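Local atomic coordinates of alpha-14 giardin (Giardia lamblia, PDB entry 3CHJ), a protein that binds calcium and phospholipid as an annexin and may form a calcium-regulated structural element linking the lipid bilayer to the underlying axoneme. Residues S262-L265 / N266-A270; K80-A83 / Q84-E88; Y143-A146 / K147-A151. One frame throughout, in Å; residues are numbered along the deposited sequence.

Contact 1: residues S262-L265 / N266-A270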
loop_
_atom_site.group_PDB
_atom_site.type_symbol
_atom_site.label_atom_id
_atom_site.label_comp_id
_atom_site.label_asym_id
_atom_site.label_seq_id
_atom_site.Cartn_x
_atom_site.Cartn_y
_atom_site.Cartn_z
ATOM N N SER A 262 -8.342 -10.917 1.828
ATOM C CA SER A 262 -9.176 -9.908 1.136
ATOM C C SER A 262 -9.034 -8.474 1.666
ATOM O O SER A 262 -9.048 -7.522 0.884
ATOM C CB SER A 262 -10.660 -10.324 1.076
ATOM O OG SER A 262 -11.376 -9.946 2.241
ATOM N N ASN A 263 -8.903 -8.312 2.978
ATOM C CA ASN A 263 -8.626 -6.972 3.527
ATOM C C ASN A 263 -7.317 -6.413 3.012
ATOM O O ASN A 263 -7.234 -5.212 2.628
ATOM C CB ASN A 263 -8.620 -7.012 5.049
ATOM C CG ASN A 263 -9.989 -7.237 5.608
ATOM O OD1 ASN A 263 -10.964 -6.647 5.144
ATOM N ND2 ASN A 263 -10.081 -8.103 6.614
ATOM N N ARG A 264 -6.289 -7.252 2.989
ATOM C CA ARG A 264 -5.008 -6.811 2.442
ATOM C C ARG A 264 -5.126 -6.539 0.940
ATOM O O ARG A 264 -4.642 -5.516 0.455
ATOM C CB ARG A 264 -3.819 -7.752 2.756
ATOM C CG ARG A 264 -2.518 -7.366 2.016
ATOM C CD ARG A 264 -1.307 -8.209 2.415
ATOM N NE ARG A 264 -0.500 -7.519 3.423
ATOM C CZ ARG A 264 0.422 -8.111 4.183
ATOM N NH1 ARG A 264 0.611 -9.424 4.097
ATOM N NH2 ARG A 264 1.149 -7.392 5.031
ATOM N N LEU A 265 -5.778 -7.441 0.198
ATOM C CA LEU A 265 -5.948 -7.216 -1.235
ATOM C C LEU A 265 -6.628 -5.881 -1.480
ATOM O O LEU A 265 -6.229 -5.138 -2.395
ATOM C CB LEU A 265 -6.748 -8.352 -1.899
ATOM C CG LEU A 265 -6.048 -9.722 -1.927
ATOM C CD1 LEU A 265 -7.064 -10.840 -2.202
ATOM C CD2 LEU A 265 -4.954 -9.754 -2.964
ATOM N N ASN A 266 -7.671 -5.588 -0.704
ATOM C CA ASN A 266 -8.426 -4.345 -0.902
ATOM C C ASN A 266 -7.549 -3.123 -0.676
ATOM O O ASN A 266 -7.527 -2.206 -1.507
ATOM C CB ASN A 266 -9.650 -4.285 0.023
ATOM C CG ASN A 266 -10.751 -5.211 -0.418
ATOM O OD1 ASN A 266 -10.683 -5.799 -1.510
ATOM N ND2 ASN A 266 -11.801 -5.314 0.398
ATOM N N ARG A 267 -6.845 -3.087 0.456
ATOM C CA ARG A 267 -6.089 -1.872 0.763
ATOM C C ARG A 267 -4.916 -1.682 -0.204
ATOM O O ARG A 267 -4.626 -0.553 -0.623
ATOM C CB ARG A 267 -5.636 -1.829 2.231
ATOM C CG ARG A 267 -4.634 -2.886 2.598
ATOM C CD ARG A 267 -4.148 -2.628 4.010
ATOM N NE ARG A 267 -3.343 -3.739 4.505
ATOM C CZ ARG A 267 -3.785 -4.670 5.340
ATOM N NH1 ARG A 267 -5.043 -4.641 5.796
ATOM N NH2 ARG A 267 -2.954 -5.640 5.718
ATOM N N ILE A 268 -4.230 -2.773 -0.577
ATOM C CA ILE A 268 -3.117 -2.635 -1.504
ATOM C C ILE A 268 -3.641 -2.151 -2.859
ATOM O O ILE A 268 -3.078 -1.240 -3.449
ATOM C CB ILE A 268 -2.331 -3.964 -1.685
ATOM C CG1 ILE A 268 -1.777 -4.470 -0.334
ATOM C CG2 ILE A 268 -1.283 -3.822 -2.777
ATOM C CD1 ILE A 268 -0.623 -3.673 0.205
ATOM N N THR A 269 -4.762 -2.722 -3.308
ATOM C CA THR A 269 -5.348 -2.339 -4.583
ATOM C C THR A 269 -5.837 -0.874 -4.530
ATOM O O THR A 269 -5.472 -0.062 -5.381
ATOM C CB THR A 269 -6.474 -3.322 -4.975
ATOM O OG1 THR A 269 -5.915 -4.645 -5.028
ATOM C CG2 THR A 269 -7.094 -2.921 -6.323
ATOM N N ALA A 270 -6.634 -0.514 -3.529
ATOM C CA ALA A 270 -7.152 0.863 -3.434
ATOM C C ALA A 270 -6.038 1.915 -3.285
ATOM O O ALA A 270 -6.117 2.987 -3.904
ATOM C CB ALA A 270 -8.146 0.954 -2.270
HETATM O O HOH W 1 -7.338 -3.222 4.649
HETATM O O HOH W 2 -11.420 -4.640 3.255
#
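R264 and R267, one turn apart on helix 262-272, pack against each other on its buried side. The guanidinium of R267 lies with one face over the backbone and first side-chain carbon of R264; its NH2 is 3.7 Å from CB of R264. The first torsion of R267 sets CG between the backbone N and the carbonyl carbon (chi1 66°), which lays the extended chain back along the preceding turn, and chi4 (-102°) turns the guanidinium face onto R264. The two guanidinium planes stand 74° apart, and NE of R264 comes within 3.8 Å of NH2 of R267. Both arginines form salt bridges to D106 of helix 101-108, so this carboxylate probably offsets their charges, while R264 also makes a cation-pi contact with Y231. Beside them, CG of R264 touches CG1 of I268 at 3.8 Å, the two side chains running alongside in the same direction. Within the all-helical annexin fold, this helix packs against helices 101-108, 243-254, 69-78 and 301-310. Toward helix 301-310, the carbonyl O of L265 is gripped twice, by the amide N of T269 in the regular helical bond and by OG1 of T269 at 2.7 Å, the two donors arriving from opposite faces of the carbonyl plane. The threonine hydroxyl is also bonded to NE1 of W311. The first turn is looser around exposed N263, where waters carry polar links. One water donates to the backbone O of N263 and accepts from NH1 of R267 at 2.9 Å; a second donates to OD1 of N263 and accepts from ND2 of N266, 3.0 Å away. Beyond this water, the buried amide of N266 is held by Y303 through OD1 and by the carbonyl of D70 through ND2.

Contact 2: residues K80-A83 / Q84-E88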
loop_
_atom_site.group_PDB
_atom_site.type_symbol
_atom_site.label_atom_id
_atom_site.label_comp_id
_atom_site.label_asym_id
_atom_site.label_seq_id
_atom_site.Cartn_x
_atom_site.Cartn_y
_atom_site.Cartn_z
ATOM N N LYS A 80 -12.790 7.315 -2.184
ATOM C CA LYS A 80 -12.260 8.207 -1.152
ATOM C C LYS A 80 -11.024 8.904 -1.677
ATOM O O LYS A 80 -10.253 8.305 -2.412
ATOM C CB LYS A 80 -11.823 7.392 0.079
ATOM C CG LYS A 80 -12.941 7.030 0.988
ATOM C CD LYS A 80 -12.518 6.040 2.020
ATOM C CE LYS A 80 -13.762 5.451 2.646
ATOM N NZ LYS A 80 -14.657 6.495 3.216
ATOM N N PRO A 81 -10.791 10.155 -1.247
ATOM C CA PRO A 81 -9.459 10.690 -1.491
ATOM C C PRO A 81 -8.385 9.838 -0.781
ATOM O O PRO A 81 -8.629 9.322 0.305
ATOM C CB PRO A 81 -9.523 12.082 -0.849
ATOM C CG PRO A 81 -10.978 12.401 -0.774
ATOM C CD PRO A 81 -11.658 11.106 -0.526
ATOM N N ARG A 82 -7.215 9.738 -1.398
ATOM C CA ARG A 82 -6.090 8.928 -0.901
ATOM C C ARG A 82 -5.747 9.181 0.570
ATOM O O ARG A 82 -5.652 8.251 1.386
ATOM C CB ARG A 82 -4.869 9.213 -1.777
ATOM C CG ARG A 82 -3.546 8.708 -1.248
ATOM C CD ARG A 82 -2.414 9.096 -2.195
ATOM N NE ARG A 82 -1.321 8.126 -2.137
ATOM C CZ ARG A 82 -1.463 6.844 -2.468
ATOM N NH1 ARG A 82 -2.643 6.392 -2.871
ATOM N NH2 ARG A 82 -0.438 6.014 -2.388
ATOM N N ALA A 83 -5.545 10.450 0.910
ATOM C CA ALA A 83 -5.129 10.807 2.261
ATOM C C ALA A 83 -6.159 10.349 3.287
ATOM O O ALA A 83 -5.801 9.872 4.365
ATOM C CB ALA A 83 -4.881 12.306 2.361
ATOM N N GLN A 84 -7.438 10.504 2.955
ATOM C CA GLN A 84 -8.523 10.064 3.824
ATOM C C GLN A 84 -8.483 8.540 4.025
ATOM O O GLN A 84 -8.556 8.045 5.149
ATOM C CB GLN A 84 -9.869 10.469 3.212
ATOM C CG GLN A 84 -11.035 10.205 4.128
ATOM C CD GLN A 84 -11.143 11.242 5.234
ATOM O OE1 GLN A 84 -10.824 12.419 5.038
ATOM N NE2 GLN A 84 -11.602 10.809 6.402
ATOM N N LEU A 85 -8.343 7.819 2.915
ATOM C CA LEU A 85 -8.230 6.386 2.953
ATOM C C LEU A 85 -7.067 5.965 3.870
ATOM O O LEU A 85 -7.260 5.098 4.736
ATOM C CB LEU A 85 -8.054 5.828 1.537
ATOM C CG LEU A 85 -7.740 4.337 1.495
ATOM C CD1 LEU A 85 -8.931 3.547 2.006
ATOM C CD2 LEU A 85 -7.346 3.939 0.081
ATOM N N LEU A 86 -5.887 6.574 3.699
ATOM C CA LEU A 86 -4.731 6.193 4.526
ATOM C C LEU A 86 -5.002 6.386 6.017
ATOM O O LEU A 86 -4.666 5.518 6.838
ATOM C CB LEU A 86 -3.476 6.972 4.108
ATOM C CG LEU A 86 -3.054 6.812 2.640
ATOM C CD1 LEU A 86 -1.899 7.735 2.276
ATOM C CD2 LEU A 86 -2.695 5.377 2.314
ATOM N N CYS A 87 -5.610 7.521 6.377
ATOM C CA CYS A 87 -5.932 7.780 7.778
ATOM C C CYS A 87 -6.946 6.768 8.314
ATOM O O CYS A 87 -6.806 6.260 9.421
ATOM C CB CYS A 87 -6.501 9.194 7.957
ATOM S SG CYS A 87 -5.269 10.471 7.747
ATOM N N GLU A 88 -7.980 6.499 7.526
ATOM C CA GLU A 88 -9.004 5.531 7.940
ATOM C C GLU A 88 -8.423 4.129 8.123
ATOM O O GLU A 88 -8.827 3.405 9.042
ATOM C CB GLU A 88 -10.171 5.497 6.971
ATOM C CG GLU A 88 -10.917 6.825 6.919
ATOM C CD GLU A 88 -12.069 6.797 5.933
ATOM O OE1 GLU A 88 -12.326 5.719 5.374
ATOM O OE2 GLU A 88 -12.710 7.852 5.730
HETATM O O HOH W 3 -15.412 7.668 5.834
#
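K80 and E88 meet from opposite directions across the first turns of helix 82-94, closing a salt bridge in which NZ of K80 lies 3.3 Å from OE1 of E88. The second carboxylate oxygen is reached only weakly, NZ to OE2 being 3.5 Å. The lysine also lays its last methylene against the acid, CE to OE1 being 3.1 Å, and a bend at its final torsion (chi4 -56°) swings NZ toward the OE2 side, leaving it nearly as close to one carboxylate oxygen as to the other. A water accepts from NZ of K80 and donates to OE2 of E88, giving the pair a second link. From the helix itself, NE2 of Q84 donates to OE2 of E88 at 3.2 Å, close to its own amide plane and on the anti side of the carboxylate; a bend at chi2 (77°) brings the amide there. At the start of the helix, P81 occupies the N-cap position, and its carbonyl O accepts from the amide N of L85. CD of its ring rests 4.2 Å from CB of Q84, while the pyrrolidine also touches helix 41-55 of this annexin fold. On another flank, CG of R82 packs against CD1 of L86 at 4.0 Å. The extended arginine carries its guanidinium onward to the carbonyl of M271, and L86 touches M271 and I111.

Contact 3: residues Y143-A146 / K147-A151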
loop_
_atom_site.group_PDB
_atom_site.type_symbol
_atom_site.label_atom_id
_atom_site.label_comp_id
_atom_site.label_asym_id
_atom_site.label_seq_id
_atom_site.Cartn_x
_atom_site.Cartn_y
_atom_site.Cartn_z
ATOM N N TYR A 143 10.495 -4.427 18.055
ATOM C CA TYR A 143 10.704 -5.140 16.798
ATOM C C TYR A 143 11.280 -4.204 15.763
ATOM O O TYR A 143 10.955 -3.010 15.756
ATOM C CB TYR A 143 9.403 -5.753 16.264
ATOM C CG TYR A 143 8.849 -6.733 17.252
ATOM C CD1 TYR A 143 7.719 -6.431 18.000
ATOM C CD2 TYR A 143 9.524 -7.928 17.489
ATOM C CE1 TYR A 143 7.226 -7.315 18.943
ATOM C CE2 TYR A 143 9.055 -8.819 18.446
ATOM C CZ TYR A 143 7.916 -8.503 19.159
ATOM O OH TYR A 143 7.454 -9.391 20.096
ATOM N N MET A 144 12.136 -4.744 14.907
ATOM C CA MET A 144 12.697 -3.949 13.803
ATOM C C MET A 144 11.627 -3.336 12.883
ATOM O O MET A 144 11.763 -2.181 12.477
ATOM C CB MET A 144 13.725 -4.756 12.994
ATOM C CG MET A 144 15.016 -4.985 13.786
ATOM S SD MET A 144 15.914 -3.455 14.171
ATOM C CE MET A 144 16.527 -2.966 12.567
ATOM N N TRP A 145 10.552 -4.069 12.586
ATOM C CA TRP A 145 9.468 -3.521 11.739
ATOM C C TRP A 145 8.809 -2.327 12.444
ATOM O O TRP A 145 8.375 -1.391 11.773
ATOM C CB TRP A 145 8.409 -4.567 11.351
ATOM C CG TRP A 145 7.653 -5.155 12.500
ATOM C CD1 TRP A 145 7.930 -6.334 13.131
ATOM C CD2 TRP A 145 6.504 -4.604 13.169
ATOM N NE1 TRP A 145 7.026 -6.554 14.146
ATOM C CE2 TRP A 145 6.147 -5.501 14.198
ATOM C CE3 TRP A 145 5.744 -3.438 12.997
ATOM C CZ2 TRP A 145 5.069 -5.266 15.056
ATOM C CZ3 TRP A 145 4.659 -3.214 13.849
ATOM C CH2 TRP A 145 4.345 -4.111 14.876
ATOM N N ALA A 146 8.726 -2.387 13.775
ATOM C CA ALA A 146 8.127 -1.320 14.585
ATOM C C ALA A 146 9.049 -0.123 14.629
ATOM O O ALA A 146 8.585 0.997 14.436
ATOM C CB ALA A 146 7.783 -1.846 16.025
ATOM N N LYS A 147 10.350 -0.353 14.824
ATOM C CA LYS A 147 11.306 0.762 14.793
ATOM C C LYS A 147 11.228 1.448 13.419
ATOM O O LYS A 147 11.288 2.677 13.317
ATOM C CB LYS A 147 12.735 0.280 15.037
ATOM C CG LYS A 147 12.959 -0.281 16.423
ATOM C CD LYS A 147 14.416 -0.702 16.610
ATOM C CE LYS A 147 14.663 -1.318 17.971
ATOM N NZ LYS A 147 14.516 -0.326 19.072
ATOM N N LEU A 148 11.089 0.641 12.364
ATOM C CA LEU A 148 11.073 1.170 11.009
ATOM C C LEU A 148 9.827 2.031 10.784
ATOM O O LEU A 148 9.949 3.176 10.326
ATOM C CB LEU A 148 11.174 0.040 9.969
ATOM C CG LEU A 148 11.101 0.496 8.515
ATOM C CD1 LEU A 148 12.271 1.429 8.176
ATOM C CD2 LEU A 148 11.094 -0.705 7.626
ATOM N N ILE A 149 8.628 1.499 11.065
ATOM C CA ILE A 149 7.422 2.308 10.825
ATOM C C ILE A 149 7.331 3.521 11.771
ATOM O O ILE A 149 6.811 4.550 11.368
ATOM C CB ILE A 149 6.106 1.510 10.793
ATOM C CG1 ILE A 149 5.763 0.949 12.189
ATOM C CG2 ILE A 149 6.183 0.437 9.714
ATOM C CD1 ILE A 149 4.357 0.286 12.246
ATOM N N ASN A 150 7.834 3.401 13.008
ATOM C CA ASN A 150 7.871 4.569 13.896
ATOM C C ASN A 150 8.777 5.657 13.323
ATOM O O ASN A 150 8.438 6.865 13.376
ATOM C CB ASN A 150 8.370 4.186 15.294
ATOM C CG ASN A 150 7.353 3.396 16.085
ATOM O OD1 ASN A 150 6.130 3.523 15.881
ATOM N ND2 ASN A 150 7.842 2.579 16.996
ATOM N N ALA A 151 9.931 5.259 12.787
ATOM C CA ALA A 151 10.847 6.240 12.208
ATOM C C ALA A 151 10.209 6.932 11.002
ATOM O O ALA A 151 10.368 8.144 10.772
ATOM C CB ALA A 151 12.147 5.582 11.820
#
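K147 against M144 and I149 against W145 carry the first turns of helix 144-154 in the all-helical annexin fold, with Y143 at the N-cap position and its carbonyl O bonded to the amide N of K147 at 2.9 Å. The lysine runs extended through its methylenes, crossing M144 at an angle so that its CD lies 4.0 Å from SD. Chi1 and the bend at chi2 (-64°) of M144 place the sulfur here; chi3 then turns only the methyl CE. Only at the last torsion does the lysine turn (chi4 -67°), and NZ then donates to the carbonyl of D141, in the segment leading into the helix. The lysine side chain also touches V186 and I190 of helix 186-195. A146 reaches across the contact through its carbonyl O, which accepts from the amide N of N150, while its CB lies 3.9 Å above one face of the ring of its own neighbour W145, displaced toward the rim. The side chain of N150 turns back along the helix, where ND2 is held by OD1 of D141 and the carbonyl of G140. W145 is anchored at its backbone N by D229 and packs between helices 101-108, 131-139 and 227-241. I149 lies alongside the indole, pointing the same way, and its CD1 meets the six-membered part of the ring at the edge, in plane, 3.9 Å from CZ3 and 4.0 Å from CE3.

In the fold
Contacts 1 and 2 are neighbours in space although more than 170 residues separate them in the chain: their centres are 13 Å apart, and CB of A270 packs against CD2 of L85 at 3.9 Å, joining helices 262-272 and 82-94. Contact 3 stands apart, its centre 22 Å from each of the others, with nearest atoms about 10 Å from contact 1 and about 12 Å from contact 2. Helix 101-108 bridges part of this gap, since it receives R264 and R267 of contact 1 and W145 and I149 of contact 3. The side chain of M144 in contact 3 lies about 9 Å from the calcium ion bound by A175, T178, G180, E185 and E224.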